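Taurine dioxygenase (Burkholderia ambifaria, PDB 5VN6) probably acts as an iron-dependent taurine dioxygenase of the TauD/TfdA family, and in this crystal holds a magnesium ion in its metal site. Local coordinates at residues A60-F65 with E280-V285; K150-D155 with T211-P216. All coordinates share one frame; numbering follows the deposited sequence.

In the fold
From the N terminus the chain passes through three strands of the seven-stranded sheet (10-13, 20-23, 49-52) and two helices before reaching helix 59-67, the first half of contact 1. That contact closes only near the C terminus, at strand 278-284, so it spans most of the chain and packs the helix on the seven-stranded sheet of the cupin fold. Contact 2 lies wholly within this long excursion: helix 147-153 and its end meet the loop after strand 207-210, beside a separate four-stranded antiparallel sheet. The two contacts do not cross. The centres of contacts 1 and 2 are 38 Å apart, on opposite sides of the chain's centre, and their nearest atoms about 23 Å.

Contact 1 (A60-F65 with E280-V285)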
# COMPACT_ATOMS: atom_id res chain seq x y z
N ALA A 60 0.81 32.62 8.22
CA ALA A 60 2.00 33.05 8.95
C ALA A 60 2.36 32.03 10.03
O ALA A 60 3.54 31.70 10.20
CB ALA A 60 1.80 34.45 9.54
N GLU A 61 1.36 31.50 10.74
CA GLU A 61 1.65 30.48 11.76
C GLU A 61 2.13 29.18 11.13
O GLU A 61 3.04 28.53 11.67
CB GLU A 61 0.42 30.24 12.64
CG GLU A 61 -0.04 31.46 13.41
CD GLU A 61 -1.33 31.23 14.17
OE1 GLU A 61 -2.20 30.50 13.67
OE2 GLU A 61 -1.48 31.82 15.27
N HIS A 62 1.53 28.76 10.01
CA HIS A 62 2.01 27.58 9.29
C HIS A 62 3.47 27.74 8.91
O HIS A 62 4.29 26.83 9.12
CB HIS A 62 1.14 27.35 8.04
CG HIS A 62 1.49 26.13 7.23
ND1 HIS A 62 0.70 25.69 6.18
CD2 HIS A 62 2.53 25.27 7.29
CE1 HIS A 62 1.24 24.62 5.64
NE2 HIS A 62 2.36 24.34 6.29
N VAL A 63 3.82 28.90 8.36
CA VAL A 63 5.19 29.18 7.96
C VAL A 63 6.10 29.24 9.18
O VAL A 63 7.17 28.63 9.20
CB VAL A 63 5.21 30.50 7.16
CG1 VAL A 63 6.59 31.13 7.18
CG2 VAL A 63 4.75 30.24 5.72
N ALA A 64 5.68 29.98 10.21
CA ALA A 64 6.52 30.13 11.40
C ALA A 64 6.70 28.81 12.14
O ALA A 64 7.76 28.58 12.74
CB ALA A 64 5.93 31.18 12.33
N PHE A 65 5.70 27.92 12.13
CA PHE A 65 5.90 26.61 12.74
C PHE A 65 6.94 25.81 11.97
O PHE A 65 7.84 25.21 12.57
CB PHE A 65 4.58 25.83 12.82
CG PHE A 65 4.75 24.38 13.22
CD1 PHE A 65 5.03 24.03 14.54
CD2 PHE A 65 4.65 23.36 12.28
CE1 PHE A 65 5.20 22.69 14.90
CE2 PHE A 65 4.82 22.03 12.64
CZ PHE A 65 5.09 21.70 13.97
N GLU A 280 -1.58 23.37 1.04
CA GLU A 280 -0.51 24.34 1.20
C GLU A 280 0.61 23.66 1.98
O GLU A 280 0.36 23.02 3.00
CB GLU A 280 -0.99 25.61 1.92
CG GLU A 280 -2.04 26.39 1.11
CD GLU A 280 -2.51 27.69 1.78
OE1 GLU A 280 -2.01 28.02 2.88
OE2 GLU A 280 -3.39 28.36 1.20
N ARG A 281 1.84 23.80 1.49
CA ARG A 281 2.98 23.13 2.11
C ARG A 281 4.09 24.13 2.40
O ARG A 281 4.18 25.20 1.78
CB ARG A 281 3.49 21.97 1.23
CG ARG A 281 4.13 22.38 -0.09
CD ARG A 281 4.52 21.14 -0.92
NE ARG A 281 5.54 20.31 -0.28
CZ ARG A 281 6.85 20.52 -0.39
NH1 ARG A 281 7.71 19.71 0.22
NH2 ARG A 281 7.31 21.54 -1.12
N ALA A 282 4.91 23.79 3.39
CA ALA A 282 6.12 24.53 3.72
C ALA A 282 7.25 23.52 3.80
O ALA A 282 7.26 22.67 4.69
CB ALA A 282 5.97 25.30 5.02
N GLY A 283 8.19 23.60 2.85
CA GLY A 283 9.31 22.66 2.80
C GLY A 283 10.50 23.22 3.56
O GLY A 283 10.75 24.43 3.56
N ILE A 284 11.24 22.32 4.22
CA ILE A 284 12.37 22.68 5.07
C ILE A 284 13.65 22.22 4.39
O ILE A 284 13.73 21.08 3.91
CB ILE A 284 12.24 22.07 6.48
CG1 ILE A 284 10.96 22.56 7.18
CG2 ILE A 284 13.48 22.40 7.33
CD1 ILE A 284 10.21 21.46 7.96
N VAL A 285 14.65 23.10 4.36
CA VAL A 285 15.91 22.81 3.69
C VAL A 285 16.61 21.65 4.39
O VAL A 285 16.68 21.60 5.63
CB VAL A 285 16.80 24.07 3.66
CG1 VAL A 285 18.17 23.73 3.08
CG2 VAL A 285 16.15 25.17 2.83
O HOH W 1 -1.92 26.90 5.53
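Helix 59-67 packs here on the major sheet of the double-stranded beta-helix (cupin) fold, and His62 carries its touch on strand 278-284. The axes of the short segments run nearly parallel, 22° apart in direction, with a closest approach of 8.7 Å. The imidazole reaches the strand because CG stands anti to the backbone N of His62 (chi1 -178°), sending the ring from the helix down to the backbone of residues 280-282. Its CE1 edge meets the peptide carbonyl of Glu280 almost in the plane of the ring, with CE1 3.2 Å from Glu280 O; no conventional hydrogen bond is formed there. Further round the ring, NE2 lies 3.9 Å from the methyl CB of Ala282, whose small side chain points toward the helix and lets the ring come close to the strand. NE2 itself is hydrogen-bonded to the carbonyl of Val120 on the adjoining strand 118-125, so the histidine bridges the helix to two neighbouring strands. Histidine suits this buried place: a flat ring that packs against the sheet while offering a nitrogen at each of two positions for polar partners.

Glu280 also points toward the helix, and its carboxylate forms salt bridges through OE2 with Arg59 and Arg89, which should help to keep it ionised. Arg281, the next residue, points away from the helix; its side chain is about 6 Å from the magnesium ion, and its guanidinium forms a long, weak ion pair with the magnesium ligand Asp108. On the helix side, one water completes the link, 3.0 Å from His62 ND1 in the ring plane and donating to Glu280 OE1 at 2.9 Å.

Contact 2 (K150-D155 with T211-P216); sequences KQQIAD and TNFHTP
Asn212 lies in the loop that follows strand 207-210, an outermost strand of the four-stranded antiparallel sheet, and ties that loop to the chain just beyond helix 147-153 by a side-chain-to-backbone hydrogen bond. Its ND2 donates to Asp155 O over 2.9 Å, with an N-H...O angle of 145° and the donor tilted from the carbonyl plane. The amide is turned toward Asp155 by a chi1 of 60°, which sets CG between the backbone N and the carbonyl carbon. Asparagine suits the position because its amide donates at one end and accepts at the other: OD1 takes the backbone N-H of Arg157, so both ends grip the same short piece of chain.

Beside this bond, the Gln152 chain, bent about its CB-CG bond, brings NE2 to 3.8 Å from Phe213 CE1, the amide and ring planes standing 85° apart. Phenylalanine suits this buried place because its apolar ring can lie against Ala229 and Leu232 of helix 228-237.

Further out, Arg218 pins both segments: it forms a salt bridge with Asp155 OD1, while its NH1 bonds to Gln152 O and its NH2 to Phe213 O.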
# COMPACT_ATOMS: atom_id res chain seq x y z
N LYS A 150 22.40 -6.44 2.50
CA LYS A 150 23.07 -5.36 3.20
C LYS A 150 24.55 -5.31 2.85
O LYS A 150 25.11 -4.24 2.58
CB LYS A 150 22.89 -5.51 4.72
CG LYS A 150 21.47 -5.22 5.21
CD LYS A 150 21.39 -5.42 6.72
CE LYS A 150 20.00 -5.14 7.24
NZ LYS A 150 19.84 -5.41 8.69
N GLN A 151 25.21 -6.47 2.83
CA GLN A 151 26.61 -6.54 2.40
C GLN A 151 26.77 -6.05 0.97
O GLN A 151 27.68 -5.27 0.67
CB GLN A 151 27.13 -7.97 2.55
CG GLN A 151 27.13 -8.48 3.98
CD GLN A 151 27.26 -9.99 4.06
OE1 GLN A 151 27.94 -10.61 3.23
NE2 GLN A 151 26.63 -10.58 5.07
N GLN A 152 25.88 -6.48 0.08
CA GLN A 152 25.97 -6.13 -1.33
C GLN A 152 25.79 -4.63 -1.57
O GLN A 152 26.42 -4.07 -2.48
CB GLN A 152 24.91 -6.93 -2.11
CG GLN A 152 24.75 -6.56 -3.59
CD GLN A 152 25.58 -7.40 -4.55
OE1 GLN A 152 26.72 -7.76 -4.26
NE2 GLN A 152 25.00 -7.72 -5.71
N ILE A 153 24.94 -3.95 -0.79
CA ILE A 153 24.60 -2.55 -1.09
C ILE A 153 25.38 -1.56 -0.23
O ILE A 153 25.24 -0.35 -0.44
CB ILE A 153 23.08 -2.29 -0.95
CG1 ILE A 153 22.66 -2.32 0.52
CG2 ILE A 153 22.28 -3.32 -1.79
CD1 ILE A 153 21.19 -1.94 0.75
N ALA A 154 26.21 -2.04 0.70
CA ALA A 154 26.79 -1.16 1.71
C ALA A 154 27.49 0.06 1.11
O ALA A 154 27.28 1.19 1.56
CB ALA A 154 27.76 -1.95 2.59
N ASP A 155 28.30 -0.13 0.06
CA ASP A 155 29.03 0.99 -0.53
C ASP A 155 28.43 1.49 -1.85
O ASP A 155 29.03 2.34 -2.51
CB ASP A 155 30.52 0.61 -0.73
CG ASP A 155 30.72 -0.56 -1.69
OD1 ASP A 155 29.83 -0.86 -2.51
OD2 ASP A 155 31.79 -1.21 -1.59
N THR A 211 25.85 3.70 -9.83
CA THR A 211 27.03 4.20 -10.53
C THR A 211 28.29 3.40 -10.25
O THR A 211 29.24 3.49 -11.02
CB THR A 211 27.30 5.66 -10.18
OG1 THR A 211 27.32 5.81 -8.75
CG2 THR A 211 26.26 6.60 -10.79
N ASN A 212 28.33 2.64 -9.14
CA ASN A 212 29.57 1.97 -8.74
C ASN A 212 29.32 0.50 -8.44
O ASN A 212 29.98 -0.09 -7.57
CB ASN A 212 30.21 2.68 -7.54
CG ASN A 212 29.30 2.73 -6.30
OD1 ASN A 212 28.09 2.39 -6.36
ND2 ASN A 212 29.87 3.13 -5.17
N PHE A 213 28.37 -0.11 -9.17
CA PHE A 213 28.03 -1.51 -9.01
C PHE A 213 29.04 -2.44 -9.68
O PHE A 213 29.37 -3.50 -9.13
CB PHE A 213 26.63 -1.76 -9.58
CG PHE A 213 26.15 -3.18 -9.46
CD1 PHE A 213 25.38 -3.57 -8.37
CD2 PHE A 213 26.47 -4.12 -10.44
CE1 PHE A 213 24.94 -4.88 -8.25
CE2 PHE A 213 26.04 -5.43 -10.33
CZ PHE A 213 25.27 -5.82 -9.23
N HIS A 214 29.51 -2.07 -10.87
CA HIS A 214 30.31 -2.98 -11.69
C HIS A 214 31.72 -3.13 -11.11
O HIS A 214 32.63 -2.38 -11.46
CB HIS A 214 30.32 -2.45 -13.13
CG HIS A 214 30.73 -3.46 -14.16
ND1 HIS A 214 31.82 -4.29 -14.00
CD2 HIS A 214 30.26 -3.69 -15.40
CE1 HIS A 214 31.97 -5.03 -15.08
NE2 HIS A 214 31.04 -4.68 -15.96
N THR A 215 31.89 -4.08 -10.20
CA THR A 215 33.15 -4.40 -9.53
C THR A 215 33.41 -5.89 -9.66
O THR A 215 32.47 -6.67 -9.87
CB THR A 215 33.11 -4.02 -8.04
OG1 THR A 215 32.14 -4.84 -7.37
CG2 THR A 215 32.75 -2.54 -7.84
N PRO A 216 34.67 -6.33 -9.53
CA PRO A 216 34.95 -7.77 -9.62
C PRO A 216 34.22 -8.60 -8.57
O PRO A 216 33.99 -9.79 -8.79
CB PRO A 216 36.47 -7.84 -9.43
CG PRO A 216 36.97 -6.50 -9.87
CD PRO A 216 35.90 -5.53 -9.42
O HOH W 2 31.20 -0.75 -5.44